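Local structure of putative isomerase YbhH (Escherichia coli, 6OTV) at residues A[5-10]-A[339-344]; A[16-21]-A[94-99]. The protein is a putative isomerase of the PrpF family, related to diaminopimelate epimerase, whose own reaction and substrate are not established. All coordinates share one frame; numbering follows the deposited sequence. Where two conformers were deposited one is given.

Contact 1: residues A[5-10]-A[339-344]; sequences PCVMMR and TRKIFS. With EDO (1,2-ethanediol), chain N.
The backbone oxygen of M8 is gripped by two neighbouring amides of the opposite strand: I342 N gives it a bond of 2.9 Å and F343 N a longer one of 3.2 Å. Both donors sit about 20° off the carbonyl plane. M8 N in turn donates to F343 O in the carbonyl plane at 2.7 Å. Two residues facing one is a classic beta bulge, and it shifts the register of the antiparallel pair 5-10/339-344 by one. Pairing resumes with M9 and K341, a non-hydrogen-bonded pair, and hydrogen bonding with R10, whose N binds R340 O. R10 O is also held twice: R340 N reaches it in the carbonyl plane at 3.0 Å, and T339 OG1 donates to it at 2.6 Å. A chi1 of -172° puts T339 OG1 beside its own carbonyl carbon, within reach of R10 O, and its other near neighbour is the methyl CE of M9, 3.6 Å away.

The extra residue, I342, points its CB at the partner strand. Its CD1 runs out to R10 CB at 4.0 Å, while CG2 lies 4.2 Å from M8 SD. On the face carrying M8 and R10, M8 CB meets F343 CB, and the guanidinium of R10 lies with one face over R340 N, its NH1 tied to T338 and G12. The R340 guanidinium instead offers an edge to O1 of an ethanediol, whose O2 donates to K341 O. On the other face V7 and M9 pack against F103 of helix 94-106, and K341 reaches E106 of that helix in a salt bridge. Four of the six bonds across the pair end on two oxygens, M8 O within the bulge and R10 O just past it, so main chain and one hydroxyl pin the irregular stretch.

Contact 2: residues A[16-21]-A[94-99]; sequences GAFLLA and GNMLSG. With PO4 (phosphate ion), chain I.
F18 leaves strand 14-20 with its CB directed at helix 94-106, and chi1 of -77° sets CG anti to the carbonyl carbon, carrying the ring out to the helix. CD1 is the first ring atom to come near M96, with the methyl CE 4.2 Å away. One atom further, CE1 touches that methyl at 3.5 Å. CZ, the tip, meets M96 O at 3.4 Å; this oxygen lies at the ring edge, near its plane. On the other flank CE2 packs on G99 C at 3.6 Å, where the helix has no side chain.

M96 folds back to meet the ring, bent at chi2 and chi3 (-71° and -78°). Its sulfur lies 5.1 Å from the ring centroid and oblique to it, a Met-aromatic contact, while CE also rests 4.0 Å from G16 CA. The start of the helix faces elsewhere: G94 N and N95 ND2 bind a phosphate ion, probably from the crystallisation liquor, which I279 N also holds. The F18 contact is apolar apart from the backbone of M96 and G99. The M96 carbonyl probably suits the ring's positive rim, so dispersion and a weak edge-on electrostatic term are likely to hold helix and strand.

In the fold
Strands 3-11 and 14-20 are consecutive antiparallel neighbours, and through them the two contacts meet: V7 O and G16 O probably accept from F18 N and M9 N. Contact 1 extends the sheet from 3-11 to the chain's last long strand, 332-344; its centre lies about 20 Å from the centre of the chain, and it is partly buried. Contact 2 lies deeper, its centre about 12 Å from that of the chain, with all its touching residues buried. Helix 94-106 serves both, taking F18 near its start and V7, M9 and K341 further along. Contact 1 therefore relies on main-chain hydrogen bonding with charged side chains toward the surface, whereas contact 2 joins helix to strand by close apolar packing.

Contact 1: residues A[5-10]-A[339-344]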
loop_
_atom_site.group_PDB
_atom_site.type_symbol
_atom_site.label_atom_id
_atom_site.label_comp_id
_atom_site.label_asym_id
_atom_site.label_seq_id
_atom_site.Cartn_x
_atom_site.Cartn_y
_atom_site.Cartn_z
ATOM N N PRO A 5 16.438 -22.200 -14.829
ATOM C CA PRO A 5 15.608 -22.739 -13.743
ATOM C C PRO A 5 14.151 -22.339 -13.923
ATOM O O PRO A 5 13.839 -21.218 -14.333
ATOM C CB PRO A 5 16.213 -22.106 -12.484
ATOM C CG PRO A 5 17.612 -21.760 -12.871
ATOM C CD PRO A 5 17.552 -21.383 -14.323
ATOM N N CYS A 6 13.253 -23.268 -13.605
ATOM C CA CYS A 6 11.837 -23.044 -13.850
ATOM C C CYS A 6 11.005 -23.864 -12.874
ATOM O O CYS A 6 11.423 -24.930 -12.415
ATOM C CB CYS A 6 11.478 -23.396 -15.296
ATOM S SG CYS A 6 9.745 -23.156 -15.731
ATOM N N VAL A 7 9.823 -23.341 -12.555
ATOM C CA VAL A 7 8.850 -24.015 -11.704
ATOM C C VAL A 7 7.498 -23.931 -12.398
ATOM O O VAL A 7 7.015 -22.829 -12.686
ATOM C CB VAL A 7 8.769 -23.389 -10.298
ATOM C CG1 VAL A 7 7.623 -24.007 -9.508
ATOM C CG2 VAL A 7 10.083 -23.554 -9.546
ATOM N N MET A 8 6.891 -25.082 -12.678
ATOM C CA MET A 8 5.524 -25.113 -13.179
ATOM C C MET A 8 4.571 -25.184 -11.999
ATOM O O MET A 8 4.753 -26.005 -11.093
ATOM C CB MET A 8 5.284 -26.300 -14.113
ATOM C CG MET A 8 3.881 -26.368 -14.692
ATOM S SD MET A 8 3.617 -27.851 -15.692
ATOM C CE MET A 8 4.829 -27.611 -16.988
ATOM N N MET A 9 3.568 -24.320 -12.008
ATOM C CA MET A 9 2.535 -24.328 -10.989
ATOM C C MET A 9 1.177 -24.205 -11.655
ATOM O O MET A 9 1.029 -23.542 -12.687
ATOM C CB MET A 9 2.703 -23.180 -9.980
ATOM C CG MET A 9 4.044 -23.130 -9.272
ATOM S SD MET A 9 4.071 -21.822 -8.031
ATOM C CE MET A 9 2.962 -22.506 -6.798
ATOM N N ARG A 10 0.185 -24.859 -11.061
ATOM C CA ARG A 10 -1.200 -24.519 -11.346
ATOM C C ARG A 10 -1.571 -23.313 -10.497
ATOM O O ARG A 10 -1.419 -23.338 -9.270
ATOM C CB ARG A 10 -2.136 -25.689 -11.055
ATOM C CG ARG A 10 -3.615 -25.329 -11.215
ATOM C CD ARG A 10 -4.537 -26.466 -10.807
ATOM N NE ARG A 10 -4.347 -26.849 -9.411
ATOM C CZ ARG A 10 -4.832 -26.172 -8.375
ATOM N NH1 ARG A 10 -5.536 -25.063 -8.571
ATOM N NH2 ARG A 10 -4.607 -26.599 -7.139
ATOM N N THR A 339 -3.757 -23.131 -5.455
ATOM C CA THR A 339 -2.572 -23.259 -6.284
ATOM C C THR A 339 -1.847 -24.540 -5.894
ATOM O O THR A 339 -2.102 -25.120 -4.835
ATOM C CB THR A 339 -1.651 -22.034 -6.146
ATOM O OG1 THR A 339 -0.595 -22.109 -7.111
ATOM C CG2 THR A 339 -1.049 -21.965 -4.750
ATOM N N ARG A 340 -0.950 -24.988 -6.768
ATOM C CA ARG A 340 -0.165 -26.178 -6.477
ATOM C C ARG A 340 1.126 -26.134 -7.279
ATOM O O ARG A 340 1.117 -25.798 -8.466
ATOM C CB ARG A 340 -0.944 -27.459 -6.799
ATOM C CG ARG A 340 -0.360 -28.709 -6.162
ATOM C CD ARG A 340 -1.169 -29.944 -6.518
ATOM N NE ARG A 340 -0.925 -30.386 -7.888
ATOM C CZ ARG A 340 0.090 -31.167 -8.249
ATOM N NH1 ARG A 340 0.965 -31.588 -7.342
ATOM N NH2 ARG A 340 0.235 -31.522 -9.520
ATOM N N LYS A 341 2.232 -26.469 -6.620
ATOM C CA LYS A 341 3.503 -26.631 -7.307
ATOM C C LYS A 341 3.536 -27.996 -7.982
ATOM O O LYS A 341 3.278 -29.020 -7.342
ATOM C CB LYS A 341 4.666 -26.487 -6.326
ATOM C CG LYS A 341 6.035 -26.709 -6.950
ATOM C CD LYS A 341 7.151 -26.464 -5.947
ATOM C CE LYS A 341 7.030 -27.383 -4.745
ATOM N NZ LYS A 341 8.217 -27.269 -3.851
ATOM N N ILE A 342 3.842 -28.009 -9.275
ATOM C CA ILE A 342 3.793 -29.221 -10.086
ATOM C C ILE A 342 5.194 -29.741 -10.402
ATOM O O ILE A 342 5.522 -30.886 -10.093
ATOM C CB ILE A 342 2.977 -28.986 -11.376
ATOM C CG1 ILE A 342 1.543 -28.581 -11.028
ATOM C CG2 ILE A 342 2.998 -30.230 -12.257
ATOM C CD1 ILE A 342 0.664 -28.323 -12.235
ATOM N N PHE A 343 6.057 -28.888 -10.957
ATOM C CA PHE A 343 7.359 -29.308 -11.468
ATOM C C PHE A 343 8.398 -28.264 -11.085
ATOM O O PHE A 343 8.236 -27.085 -11.414
ATOM C CB PHE A 343 7.298 -29.476 -12.993
ATOM C CG PHE A 343 8.308 -30.441 -13.556
ATOM C CD1 PHE A 343 9.524 -30.655 -12.927
ATOM C CD2 PHE A 343 8.035 -31.130 -14.729
ATOM C CE1 PHE A 343 10.446 -31.539 -13.452
ATOM C CE2 PHE A 343 8.954 -32.017 -15.262
ATOM C CZ PHE A 343 10.162 -32.222 -14.622
ATOM N N SER A 344 9.465 -28.688 -10.405
ATOM C CA SER A 344 10.559 -27.804 -10.031
ATOM C C SER A 344 11.849 -28.382 -10.589
ATOM O O SER A 344 12.144 -29.563 -10.376
ATOM C CB SER A 344 10.662 -27.638 -8.514
ATOM O OG SER A 344 11.621 -26.648 -8.194
HETATM C C1 EDO N . 1.958 -31.074 -3.153
HETATM O O1 EDO N . 0.993 -31.214 -4.200
HETATM C C2 EDO N . 3.142 -30.259 -3.663
HETATM O O2 EDO N . 2.666 -29.137 -4.419
#

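Contact 2: residues A[16-21]-A[94-99]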
loop_
_atom_site.group_PDB
_atom_site.type_symbol
_atom_site.label_atom_id
_atom_site.label_comp_id
_atom_site.label_asym_id
_atom_site.label_seq_id
_atom_site.Cartn_x
_atom_site.Cartn_y
_atom_site.Cartn_z
ATOM N N GLY A 16 1.357 -22.692 -15.770
ATOM C CA GLY A 16 2.458 -22.169 -16.556
ATOM C C GLY A 16 3.742 -22.106 -15.757
ATOM O O GLY A 16 3.841 -22.643 -14.650
ATOM N N ALA A 17 4.732 -21.439 -16.344
ATOM C CA ALA A 17 6.048 -21.325 -15.734
ATOM C C ALA A 17 6.099 -20.153 -14.769
ATOM O O ALA A 17 5.583 -19.067 -15.056
ATOM C CB ALA A 17 7.136 -21.148 -16.791
ATOM N N PHE A 18 6.734 -20.385 -13.626
ATOM C CA PHE A 18 7.051 -19.345 -12.659
ATOM C C PHE A 18 8.566 -19.180 -12.639
ATOM O O PHE A 18 9.298 -20.140 -12.370
ATOM C CB PHE A 18 6.495 -19.696 -11.278
ATOM C CG PHE A 18 5.006 -19.475 -11.154
ATOM C CD1 PHE A 18 4.110 -20.306 -11.807
ATOM C CD2 PHE A 18 4.506 -18.431 -10.389
ATOM C CE1 PHE A 18 2.743 -20.103 -11.702
ATOM C CE2 PHE A 18 3.141 -18.222 -10.276
ATOM C CZ PHE A 18 2.258 -19.058 -10.935
ATOM N N LEU A 19 9.028 -17.971 -12.948
ATOM C CA LEU A 19 10.438 -17.689 -13.160
ATOM C C LEU A 19 10.867 -16.517 -12.292
ATOM O O LEU A 19 10.076 -15.616 -12.003
ATOM C CB LEU A 19 10.723 -17.362 -14.633
ATOM C CG LEU A 19 10.267 -18.395 -15.667
ATOM C CD1 LEU A 19 10.344 -17.822 -17.073
ATOM C CD2 LEU A 19 11.106 -19.661 -15.553
ATOM N N LEU A 20 12.129 -16.540 -11.878
ATOM C CA LEU A 20 12.749 -15.397 -11.225
ATOM C C LEU A 20 13.317 -14.462 -12.281
ATOM O O LEU A 20 13.964 -14.906 -13.234
ATOM C CB LEU A 20 13.860 -15.845 -10.275
ATOM C CG LEU A 20 13.441 -16.635 -9.037
ATOM C CD1 LEU A 20 14.668 -17.206 -8.347
ATOM C CD2 LEU A 20 12.659 -15.746 -8.085
ATOM N N ALA A 21 13.076 -13.161 -12.106
ATOM C CA ALA A 21 13.556 -12.182 -13.074
ATOM C C ALA A 21 15.075 -12.179 -13.194
ATOM O O ALA A 21 15.599 -11.759 -14.232
ATOM C CB ALA A 21 13.050 -10.787 -12.702
ATOM N N GLY A 94 -5.386 -13.092 -12.923
ATOM C CA GLY A 94 -5.662 -13.304 -11.515
ATOM C C GLY A 94 -5.487 -14.736 -11.067
ATOM O O GLY A 94 -5.260 -14.981 -9.878
ATOM N N ASN A 95 -5.581 -15.689 -11.991
ATOM C CA ASN A 95 -5.392 -17.083 -11.618
ATOM C C ASN A 95 -3.917 -17.412 -11.421
ATOM O O ASN A 95 -3.550 -18.057 -10.434
ATOM C CB ASN A 95 -6.031 -17.989 -12.667
ATOM C CG ASN A 95 -7.532 -18.030 -12.538
ATOM O OD1 ASN A 95 -8.074 -18.802 -11.746
ATOM N ND2 ASN A 95 -8.216 -17.179 -13.295
ATOM N N MET A 96 -3.053 -16.974 -12.343
ATOM C CA MET A 96 -1.619 -17.144 -12.126
ATOM C C MET A 96 -1.161 -16.383 -10.890
ATOM O O MET A 96 -0.211 -16.801 -10.217
ATOM C CB MET A 96 -0.834 -16.691 -13.359
ATOM C CG MET A 96 -1.008 -17.600 -14.563
ATOM S SD MET A 96 -0.193 -19.198 -14.360
ATOM C CE MET A 96 1.512 -18.759 -14.691
ATOM N N LEU A 97 -1.833 -15.276 -10.572
ATOM C CA LEU A 97 -1.547 -14.543 -9.344
ATOM C C LEU A 97 -1.644 -15.443 -8.118
ATOM O O LEU A 97 -0.939 -15.218 -7.127
ATOM C CB LEU A 97 -2.510 -13.362 -9.226
ATOM C CG LEU A 97 -2.404 -12.404 -8.043
ATOM C CD1 LEU A 97 -1.049 -11.719 -8.017
ATOM C CD2 LEU A 97 -3.524 -11.384 -8.126
ATOM N N SER A 98 -2.491 -16.479 -8.178
ATOM C CA SER A 98 -2.676 -17.369 -7.035
ATOM C C SER A 98 -1.382 -18.059 -6.628
ATOM O O SER A 98 -1.222 -18.427 -5.460
ATOM C CB SER A 98 -3.740 -18.423 -7.348
ATOM O OG SER A 98 -4.828 -17.852 -8.049
ATOM N N GLY A 99 -0.459 -18.260 -7.569
ATOM C CA GLY A 99 0.785 -18.934 -7.251
ATOM C C GLY A 99 1.934 -18.040 -6.841
ATOM O O GLY A 99 2.954 -18.543 -6.360
HETATM P P PO4 I . -8.069 -14.376 -15.256
HETATM O O1 PO4 I . -8.196 -14.180 -16.751
HETATM O O2 PO4 I . -7.022 -15.423 -14.967
HETATM O O3 PO4 I . -7.687 -13.065 -14.604
HETATM O O4 PO4 I . -9.388 -14.850 -14.695
#